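Long-range contacts in chloramphenicol acetyltransferase (Bacteroides thetaiotaomicron, PDB 2I9D), which probably catalyses the transfer of an acetyl group from acetyl-CoA to a hydroxyl of the antibiotic chloramphenicol: residues A[32-38]-A[186-192]; A[57-61]-A[86-90]; A[69-74]-A[199-205]. All blocks are in the same frame, centred on the assembly; numbering follows the deposited sequence.

Contact 1. Residues A[32-38]-A[186-192]; sequences ITSEVEC and RLVMPIA
Val36 and Met189, the latter a selenomethionine, lie side by side and point the same way from an antiparallel beta ladder, where strand 29-37, the outermost of the mixed sheet within this chain, flanks strand 186-196 in the chloramphenicol acetyltransferase fold. CG2 of Val36 rests 3.7 Å from CG of Met189 and also meets CD1 of Ile191 at 3.9 Å, the valine and isoleucine approaching at a slant, so one methyl spans two neighbours on this face. Met189 sets its CG between the backbone N and the carbonyl carbon (chi1 59°), which brings that CG to 3.6 Å from SG of Cys38. Phe52 and Tyr56 of helix 52-66 touch Met189, while helix 202-216 packs on Ser34 and Val36.

The other face carries Thr33, Glu35, Glu37, Val188, Pro190 and Ala192. Thr33 turns OG1 across the strands to 3.4 Å from CB of Ala192. Glu35 sends its carboxylate to a salt bridge with Arg183 of the second subunit, and the sheet itself runs on into that subunit through Ile32 and Thr33. At the far end, Glu37 and Arg186 hold carboxylate and guanidinium planes nearly parallel, yet OE1 of Glu37 hovers off the flat of the guanidinium, 3.8 Å from NE of Arg186, a long salt bridge that is electrostatic and not a hydrogen bond.

Ser34 with Ile191 and Val36 with Met189 exchange paired backbone bonds. The ladder closes where Cys38 N donates to Leu187 O at 3.0 Å, approaching from 37° above the carbonyl plane.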
loop_
_atom_site.group_PDB
_atom_site.type_symbol
_atom_site.label_atom_id
_atom_site.label_comp_id
_atom_site.label_asym_id
_atom_site.label_seq_id
_atom_site.Cartn_x
_atom_site.Cartn_y
_atom_site.Cartn_z
ATOM N N ILE A 32 5.592 1.402 2.519
ATOM C CA ILE A 32 5.651 2.720 1.923
ATOM C C ILE A 32 6.085 2.525 0.491
ATOM O O ILE A 32 6.864 1.614 0.213
ATOM C CB ILE A 32 6.657 3.653 2.690
ATOM C CG1 ILE A 32 6.780 5.036 2.016
ATOM C CG2 ILE A 32 8.047 2.957 2.872
ATOM C CD1 ILE A 32 7.501 6.079 2.874
ATOM N N THR A 33 5.552 3.350 -0.408
ATOM C CA THR A 33 6.062 3.469 -1.776
ATOM C C THR A 33 6.476 4.917 -2.065
ATOM O O THR A 33 5.752 5.862 -1.714
ATOM C CB THR A 33 5.017 3.020 -2.805
ATOM O OG1 THR A 33 4.521 1.740 -2.416
ATOM C CG2 THR A 33 5.623 2.945 -4.210
ATOM N N SER A 34 7.622 5.088 -2.708
ATOM C CA SER A 34 8.064 6.407 -3.140
ATOM C C SER A 34 8.721 6.267 -4.501
ATOM O O SER A 34 8.817 5.164 -5.020
ATOM C CB SER A 34 9.027 7.040 -2.105
ATOM O OG SER A 34 9.475 8.324 -2.535
ATOM N N GLU A 35 9.160 7.373 -5.091
ATOM C CA GLU A 35 9.756 7.346 -6.422
ATOM C C GLU A 35 11.126 7.963 -6.367
ATOM O O GLU A 35 11.355 8.881 -5.582
ATOM C CB GLU A 35 8.870 8.035 -7.457
ATOM C CG GLU A 35 8.276 9.368 -7.032
ATOM C CD GLU A 35 7.684 10.151 -8.198
ATOM O OE1 GLU A 35 6.537 9.833 -8.622
ATOM O OE2 GLU A 35 8.386 11.082 -8.682
ATOM N N VAL A 36 12.059 7.403 -7.132
ATOM C CA VAL A 36 13.405 7.923 -7.184
ATOM C C VAL A 36 13.763 8.200 -8.625
ATOM O O VAL A 36 13.318 7.487 -9.549
ATOM C CB VAL A 36 14.504 6.961 -6.573
ATOM C CG1 VAL A 36 14.357 6.806 -5.064
ATOM C CG2 VAL A 36 14.570 5.595 -7.304
ATOM N N GLU A 37 14.577 9.238 -8.805
ATOM C CA GLU A 37 15.220 9.497 -10.088
ATOM C C GLU A 37 16.314 8.500 -10.278
ATOM O O GLU A 37 17.002 8.142 -9.330
ATOM C CB GLU A 37 15.800 10.908 -10.140
ATOM C CG GLU A 37 14.764 11.919 -10.522
ATOM C CD GLU A 37 15.339 13.331 -10.653
ATOM O OE1 GLU A 37 16.508 13.465 -11.091
ATOM O OE2 GLU A 37 14.599 14.288 -10.327
ATOM N N CYS A 38 16.462 8.044 -11.514
ATOM C CA CYS A 38 17.415 6.996 -11.835
ATOM C C CYS A 38 17.960 7.151 -13.260
ATOM O O CYS A 38 18.475 6.182 -13.834
ATOM C CB CYS A 38 16.747 5.622 -11.649
ATOM S SG CYS A 38 15.188 5.465 -12.517
ATOM N N ARG A 186 12.193 13.624 -16.724
ATOM C CA ARG A 186 13.147 12.862 -15.890
ATOM C C ARG A 186 12.746 11.394 -15.691
ATOM O O ARG A 186 11.561 11.060 -15.525
ATOM C CB ARG A 186 13.378 13.529 -14.532
ATOM C CG ARG A 186 13.496 15.065 -14.618
ATOM C CD ARG A 186 14.646 15.640 -13.782
ATOM N NE ARG A 186 15.959 15.340 -14.371
ATOM C CZ ARG A 186 16.730 16.220 -15.018
ATOM N NH1 ARG A 186 16.340 17.488 -15.167
ATOM N NH2 ARG A 186 17.905 15.831 -15.506
ATOM N N LEU A 187 13.749 10.524 -15.719
ATOM C CA LEU A 187 13.525 9.106 -15.512
ATOM C C LEU A 187 13.367 8.838 -14.018
ATOM O O LEU A 187 14.236 9.184 -13.227
ATOM C CB LEU A 187 14.645 8.259 -16.115
ATOM C CG LEU A 187 14.297 6.779 -16.284
ATOM C CD1 LEU A 187 13.261 6.519 -17.427
ATOM C CD2 LEU A 187 15.591 5.985 -16.479
ATOM N N VAL A 188 12.225 8.249 -13.659
ATOM C CA VAL A 188 11.888 7.899 -12.270
ATOM C C VAL A 188 11.348 6.449 -12.216
ATOM O O VAL A 188 10.764 5.943 -13.195
ATOM C CB VAL A 188 10.808 8.864 -11.678
ATOM C CG1 VAL A 188 11.302 10.310 -11.631
ATOM C CG2 VAL A 188 9.499 8.789 -12.497
HETATM N N MSE A 189 11.528 5.786 -11.080
HETATM C CA MSE A 189 10.995 4.439 -10.899
HETATM C C MSE A 189 10.410 4.370 -9.509
HETATM O O MSE A 189 10.869 5.133 -8.660
HETATM C CB MSE A 189 12.096 3.402 -11.066
HETATM C CG MSE A 189 13.250 3.557 -10.112
HETATM SE SE MSE A 189 14.634 2.192 -10.452
HETATM C CE MSE A 189 13.638 0.637 -9.739
ATOM N N PRO A 190 9.378 3.506 -9.276
ATOM C CA PRO A 190 8.845 3.350 -7.915
ATOM C C PRO A 190 9.529 2.233 -7.103
ATOM O O PRO A 190 9.959 1.213 -7.652
ATOM C CB PRO A 190 7.350 3.055 -8.150
ATOM C CG PRO A 190 7.299 2.403 -9.535
ATOM C CD PRO A 190 8.619 2.673 -10.236
ATOM N N ILE A 191 9.668 2.462 -5.803
ATOM C CA ILE A 191 10.204 1.464 -4.893
ATOM C C ILE A 191 9.334 1.434 -3.650
ATOM O O ILE A 191 9.144 2.449 -2.989
ATOM C CB ILE A 191 11.707 1.689 -4.567
ATOM C CG1 ILE A 191 12.556 1.736 -5.870
ATOM C CG2 ILE A 191 12.224 0.615 -3.568
ATOM C CD1 ILE A 191 14.010 2.071 -5.687
ATOM N N ALA A 192 8.771 0.256 -3.388
ATOM C CA ALA A 192 7.929 -0.024 -2.251
ATOM C C ALA A 192 8.761 -0.823 -1.240
ATOM O O ALA A 192 9.719 -1.527 -1.617
ATOM C CB ALA A 192 6.717 -0.824 -2.697
#

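Contact 2. Residues A[57-61]-A[86-90]; sequences LYAVL and IDMLS
Leu57 and Leu61, one turn apart on helix 52-66, close round the side chain of Met88, a selenomethionine on strand 87-93. The fit is tight round the Met88 methyl and again where Leu61 meets the strand backbone. Bent at both chi2 (66°) and chi3 (73°), the Met88 chain curls so that CE comes back against the helix, 3.5 Å from CD1 of Leu57. The same CE also touches the backbone O of Leu57, CG1 of Val60 and CB of Leu61, an apolar fit but for that carbonyl oxygen, which already accepts the helical bond from Leu61 N. Leu57 crosses Met88 at a slant, and its CD1 also touches SE at 3.8 Å. Leu61 instead slides past Met88 in the opposite direction: CD2 lies 3.8 Å from CB of Met88, while CD1 presses on the strand backbone, 3.4 Å from O of Ile86.

Replacing Leu57 with an alanine would probably open a gap beside SE and CE of Met88 and leave the end of that bent chain freer to turn.

The fit slackens toward Ser90, where Leu57 CD1 stands 4.4 Å from OG of Ser90, a hydroxyl bonded to O of Leu149. At Ile86 the backbone is met closely but the side chain more distantly, its end leading away. Asp87, partly exposed, points away from the helix and gives its carboxylate to Arg104 and to the backbone N of Tyr107.

The contact thus lays a helix over the sheet in the interior of the subunit, the axes of segments 57-61 and 87-90 approaching to 9.3 Å. Strand 146-151 supplies Ile147 and Leu149 beside Met88, strand 100-105 adds Phe105, and helix 202-216 reaches Val60 through Phe208.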
loop_
_atom_site.group_PDB
_atom_site.type_symbol
_atom_site.label_atom_id
_atom_site.label_comp_id
_atom_site.label_asym_id
_atom_site.label_seq_id
_atom_site.Cartn_x
_atom_site.Cartn_y
_atom_site.Cartn_z
ATOM N N LEU A 57 19.637 -2.519 -7.822
ATOM C CA LEU A 57 19.744 -3.533 -6.783
ATOM C C LEU A 57 20.881 -3.160 -5.831
ATOM O O LEU A 57 20.735 -3.220 -4.590
ATOM C CB LEU A 57 19.946 -4.932 -7.389
ATOM C CG LEU A 57 19.690 -6.126 -6.455
ATOM C CD1 LEU A 57 18.186 -6.239 -6.181
ATOM C CD2 LEU A 57 20.213 -7.469 -7.049
ATOM N N TYR A 58 22.004 -2.753 -6.411
ATOM C CA TYR A 58 23.127 -2.286 -5.617
ATOM C C TYR A 58 22.772 -1.056 -4.771
ATOM O O TYR A 58 23.075 -1.012 -3.565
ATOM C CB TYR A 58 24.338 -1.971 -6.507
ATOM C CG TYR A 58 25.499 -1.453 -5.703
ATOM C CD1 TYR A 58 26.196 -2.299 -4.855
ATOM C CD2 TYR A 58 25.860 -0.112 -5.740
ATOM C CE1 TYR A 58 27.256 -1.845 -4.085
ATOM C CE2 TYR A 58 26.935 0.362 -4.970
ATOM C CZ TYR A 58 27.619 -0.525 -4.140
ATOM O OH TYR A 58 28.683 -0.104 -3.368
ATOM N N ALA A 59 22.150 -0.065 -5.419
ATOM C CA ALA A 59 21.745 1.182 -4.753
ATOM C C ALA A 59 20.924 0.893 -3.509
ATOM O O ALA A 59 21.168 1.472 -2.445
ATOM C CB ALA A 59 20.969 2.080 -5.713
ATOM N N VAL A 60 19.955 -0.014 -3.646
ATOM C CA VAL A 60 19.068 -0.362 -2.547
ATOM C C VAL A 60 19.848 -1.104 -1.449
ATOM O O VAL A 60 19.692 -0.806 -0.253
ATOM C CB VAL A 60 17.845 -1.198 -3.060
ATOM C CG1 VAL A 60 17.146 -1.959 -1.905
ATOM C CG2 VAL A 60 16.864 -0.320 -3.802
ATOM N N LEU A 61 20.677 -2.069 -1.860
ATOM C CA LEU A 61 21.429 -2.910 -0.905
ATOM C C LEU A 61 22.442 -2.068 -0.103
ATOM O O LEU A 61 22.597 -2.254 1.126
ATOM C CB LEU A 61 22.132 -4.078 -1.614
ATOM C CG LEU A 61 22.797 -5.148 -0.736
ATOM C CD1 LEU A 61 21.794 -5.808 0.208
ATOM C CD2 LEU A 61 23.463 -6.181 -1.588
ATOM N N ILE A 86 24.382 -6.783 5.441
ATOM C CA ILE A 86 23.108 -7.189 4.868
ATOM C C ILE A 86 23.332 -7.587 3.414
ATOM O O ILE A 86 23.919 -6.829 2.634
ATOM C CB ILE A 86 22.062 -6.028 4.975
ATOM C CG1 ILE A 86 21.841 -5.637 6.439
ATOM C CG2 ILE A 86 20.727 -6.389 4.287
ATOM C CD1 ILE A 86 21.443 -6.792 7.374
ATOM N N ASP A 87 22.902 -8.791 3.065
ATOM C CA ASP A 87 22.929 -9.228 1.682
ATOM C C ASP A 87 21.538 -9.208 1.044
ATOM O O ASP A 87 20.537 -8.892 1.702
ATOM C CB ASP A 87 23.559 -10.608 1.557
ATOM C CG ASP A 87 25.020 -10.627 1.995
ATOM O OD1 ASP A 87 25.778 -9.662 1.718
ATOM O OD2 ASP A 87 25.413 -11.629 2.609
HETATM N N MSE A 88 21.503 -9.515 -0.249
HETATM C CA MSE A 88 20.297 -9.390 -1.047
HETATM C C MSE A 88 19.749 -10.756 -1.443
HETATM O O MSE A 88 20.489 -11.609 -1.928
HETATM C CB MSE A 88 20.581 -8.567 -2.324
HETATM C CG MSE A 88 19.422 -8.495 -3.324
HETATM SE SE MSE A 88 17.832 -7.490 -2.625
HETATM C CE MSE A 88 18.559 -5.636 -2.704
ATOM N N LEU A 89 18.449 -10.948 -1.217
ATOM C CA LEU A 89 17.692 -11.989 -1.901
ATOM C C LEU A 89 16.893 -11.319 -3.004
ATOM O O LEU A 89 16.372 -10.227 -2.821
ATOM C CB LEU A 89 16.723 -12.713 -0.962
ATOM C CG LEU A 89 17.288 -13.540 0.187
ATOM C CD1 LEU A 89 16.179 -14.341 0.819
ATOM C CD2 LEU A 89 18.431 -14.482 -0.239
ATOM N N SER A 90 16.764 -11.984 -4.138
ATOM C CA SER A 90 15.930 -11.473 -5.172
ATOM C C SER A 90 15.384 -12.612 -6.049
ATOM O O SER A 90 16.140 -13.523 -6.426
ATOM C CB SER A 90 16.671 -10.396 -6.021
ATOM O OG SER A 90 15.804 -9.870 -7.025
#

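Contact 3. Residues A[69-74]-A[199-205]; sequences EFRYRI and FIDGHHL
Tyr72 and Phe199 begin a run of CH-pi contacts between segment 69-74 and the HxxxDG motif of the acetyltransferase family, from the predicted catalytic base His197 to Gly202, together with the first turn of helix 202-216. CB of Tyr72 sits over one face of the Phe199 ring, 3.6 Å from its centroid, while the two rings themselves meet obliquely. CD1 of Ile200 lies over a face of the Phe70 ring, 3.9 Å from that centroid. CG of Glu69 covers a face of the His204 ring, and CD2 of His203 covers the opposite one.

Apolar and van der Waals contacts fill in around these. CG1 of Ile74 reaches CZ of Phe199 at 3.8 Å. At the edge of Phe70, near the ring plane, come CD2 of Leu205 and the backbone O of His204, the latter 3.4 Å from CE2; Phe208 stacks on the same ring.

Among the polar groups, the Glu69 carboxylate stacks on the His204 imidazole with planes 17° apart. The Glu69 chain bends at chi2 (77°), laying its CD 3.6 Å from CD2 of His204. Arg73 grips Phe70 O end-on with NH1 and NH2, and NH1 also bonds Tyr72 O, which ties the turn leading into strand 72-74. Asp201 forms a salt bridge with Arg15, a pairing known from other members of the family. The rotation of the His204 ring is set by a further bond, from the Asp201 backbone N to ND1 at 3.1 Å, almost straight at 171° and in the ring plane.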
loop_
_atom_site.group_PDB
_atom_site.type_symbol
_atom_site.label_atom_id
_atom_site.label_comp_id
_atom_site.label_asym_id
_atom_site.label_seq_id
_atom_site.Cartn_x
_atom_site.Cartn_y
_atom_site.Cartn_z
ATOM N N GLU A 69 19.728 1.401 11.039
ATOM C CA GLU A 69 18.385 1.012 11.462
ATOM C C GLU A 69 17.809 -0.101 10.576
ATOM O O GLU A 69 16.934 -0.841 11.008
ATOM C CB GLU A 69 17.454 2.234 11.470
ATOM C CG GLU A 69 17.632 3.158 12.694
ATOM C CD GLU A 69 18.873 4.046 12.591
ATOM O OE1 GLU A 69 19.502 4.113 11.527
ATOM O OE2 GLU A 69 19.222 4.687 13.585
ATOM N N PHE A 70 18.323 -0.205 9.351
ATOM C CA PHE A 70 17.880 -1.195 8.367
ATOM C C PHE A 70 18.594 -2.543 8.511
ATOM O O PHE A 70 18.363 -3.455 7.729
ATOM C CB PHE A 70 18.017 -0.619 6.934
ATOM C CG PHE A 70 17.008 0.480 6.629
ATOM C CD1 PHE A 70 15.830 0.191 5.931
ATOM C CD2 PHE A 70 17.229 1.794 7.072
ATOM C CE1 PHE A 70 14.884 1.187 5.668
ATOM C CE2 PHE A 70 16.297 2.805 6.823
ATOM C CZ PHE A 70 15.114 2.505 6.119
ATOM N N ARG A 71 19.454 -2.657 9.523
ATOM C CA ARG A 71 20.226 -3.867 9.793
ATOM C C ARG A 71 19.709 -4.602 11.023
ATOM O O ARG A 71 20.226 -5.671 11.367
ATOM C CB ARG A 71 21.710 -3.509 9.965
ATOM C CG ARG A 71 22.406 -3.162 8.620
ATOM C CD ARG A 71 23.922 -3.333 8.677
ATOM N NE ARG A 71 24.572 -2.042 8.804
ATOM C CZ ARG A 71 25.037 -1.532 9.935
ATOM N NH1 ARG A 71 24.974 -2.217 11.060
ATOM N NH2 ARG A 71 25.574 -0.326 9.927
ATOM N N TYR A 72 18.721 -4.002 11.698
ATOM C CA TYR A 72 18.129 -4.567 12.897
ATOM C C TYR A 72 17.107 -5.622 12.515
ATOM O O TYR A 72 16.294 -5.397 11.593
ATOM C CB TYR A 72 17.439 -3.480 13.727
ATOM C CG TYR A 72 18.397 -2.632 14.545
ATOM C CD1 TYR A 72 18.467 -2.760 15.930
ATOM C CD2 TYR A 72 19.258 -1.704 13.910
ATOM C CE1 TYR A 72 19.357 -1.981 16.662
ATOM C CE2 TYR A 72 20.148 -0.937 14.628
ATOM C CZ TYR A 72 20.199 -1.074 16.005
ATOM O OH TYR A 72 21.086 -0.283 16.711
ATOM N N ARG A 73 17.156 -6.759 13.223
ATOM C CA ARG A 73 16.267 -7.892 13.009
ATOM C C ARG A 73 15.794 -8.490 14.333
ATOM O O ARG A 73 16.433 -8.309 15.381
ATOM C CB ARG A 73 16.961 -8.986 12.181
ATOM C CG ARG A 73 17.491 -8.540 10.840
ATOM C CD ARG A 73 16.379 -8.325 9.774
ATOM N NE ARG A 73 16.959 -7.884 8.495
ATOM C CZ ARG A 73 17.216 -6.616 8.151
ATOM N NH1 ARG A 73 16.941 -5.612 8.965
ATOM N NH2 ARG A 73 17.720 -6.340 6.962
ATOM N N ILE A 74 14.646 -9.155 14.297
ATOM C CA ILE A 74 14.214 -9.974 15.406
ATOM C C ILE A 74 14.679 -11.359 14.984
ATOM O O ILE A 74 14.152 -11.925 14.000
ATOM C CB ILE A 74 12.676 -9.966 15.613
ATOM C CG1 ILE A 74 12.144 -8.542 15.861
ATOM C CG2 ILE A 74 12.287 -10.936 16.754
ATOM C CD1 ILE A 74 10.636 -8.451 16.193
ATOM N N PHE A 199 11.863 -0.691 14.468
ATOM C CA PHE A 199 13.239 -0.396 14.063
ATOM C C PHE A 199 13.404 0.862 13.230
ATOM O O PHE A 199 14.496 1.430 13.169
ATOM C CB PHE A 199 13.840 -1.564 13.254
ATOM C CG PHE A 199 13.899 -2.875 13.989
ATOM C CD1 PHE A 199 14.431 -2.955 15.272
ATOM C CD2 PHE A 199 13.471 -4.056 13.368
ATOM C CE1 PHE A 199 14.509 -4.176 15.944
ATOM C CE2 PHE A 199 13.535 -5.288 14.033
ATOM C CZ PHE A 199 14.058 -5.353 15.319
ATOM N N ILE A 200 12.341 1.263 12.540
ATOM C CA ILE A 200 12.433 2.270 11.485
ATOM C C ILE A 200 11.243 3.217 11.590
ATOM O O ILE A 200 10.094 2.758 11.679
ATOM C CB ILE A 200 12.498 1.598 10.070
ATOM C CG1 ILE A 200 13.866 0.957 9.852
ATOM C CG2 ILE A 200 12.158 2.598 8.890
ATOM C CD1 ILE A 200 13.807 -0.316 9.022
ATOM N N ASP A 201 11.531 4.527 11.601
ATOM C CA ASP A 201 10.501 5.563 11.514
ATOM C C ASP A 201 10.584 6.295 10.181
ATOM O O ASP A 201 11.517 6.068 9.393
ATOM C CB ASP A 201 10.666 6.603 12.625
ATOM C CG ASP A 201 10.589 5.999 14.022
ATOM O OD1 ASP A 201 9.701 5.148 14.293
ATOM O OD2 ASP A 201 11.427 6.404 14.852
ATOM N N GLY A 202 9.623 7.200 9.956
ATOM C CA GLY A 202 9.583 8.030 8.757
ATOM C C GLY A 202 10.930 8.625 8.418
ATOM O O GLY A 202 11.338 8.664 7.243
ATOM N N HIS A 203 11.636 9.053 9.460
ATOM C CA HIS A 203 12.929 9.721 9.346
ATOM C C HIS A 203 13.994 8.839 8.682
ATOM O O HIS A 203 14.790 9.311 7.858
ATOM C CB HIS A 203 13.383 10.218 10.738
ATOM C CG HIS A 203 14.837 10.575 10.818
ATOM N ND1 HIS A 203 15.328 11.796 10.407
ATOM C CD2 HIS A 203 15.904 9.876 11.282
ATOM C CE1 HIS A 203 16.639 11.832 10.604
ATOM N NE2 HIS A 203 17.015 10.672 11.121
ATOM N N HIS A 204 13.994 7.554 9.015
ATOM C CA HIS A 204 14.969 6.623 8.419
ATOM C C HIS A 204 14.575 6.241 6.998
ATOM O O HIS A 204 15.430 6.024 6.142
ATOM C CB HIS A 204 15.154 5.409 9.321
ATOM C CG HIS A 204 15.362 5.781 10.747
ATOM N ND1 HIS A 204 14.373 5.657 11.698
ATOM C CD2 HIS A 204 16.432 6.329 11.376
ATOM C CE1 HIS A 204 14.835 6.090 12.860
ATOM N NE2 HIS A 204 16.080 6.501 12.688
ATOM N N LEU A 205 13.273 6.204 6.746
ATOM C CA LEU A 205 12.760 5.973 5.405
ATOM C C LEU A 205 13.133 7.121 4.468
ATOM O O LEU A 205 13.511 6.894 3.307
ATOM C CB LEU A 205 11.244 5.781 5.451
ATOM C CG LEU A 205 10.810 4.457 6.099
ATOM C CD1 LEU A 205 9.311 4.394 6.382
ATOM C CD2 LEU A 205 11.263 3.252 5.260
#

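How the contacts relate
All three contacts lie within one subunit of the trimer, with centres about 16 to 20 Å apart. Contacts 1 and 2 belong to the same mixed sheet, one at its outermost strand within the chain, 29-37, the other at strand 87-93. Strand 186-196 of contact 1 leads through the predicted catalytic His197 into contact 3. Along the chain both segments of contact 2 fall between those of contact 1, whereas the segments of contact 3 alternate with those of each other contact. Packing of Ile191 on Val60, Ile32 on Leu205 and Ile86 on Arg71 joins the strands reaching the second subunit, the helix-on-sheet interior and the loop after His197 into one continuously packed body.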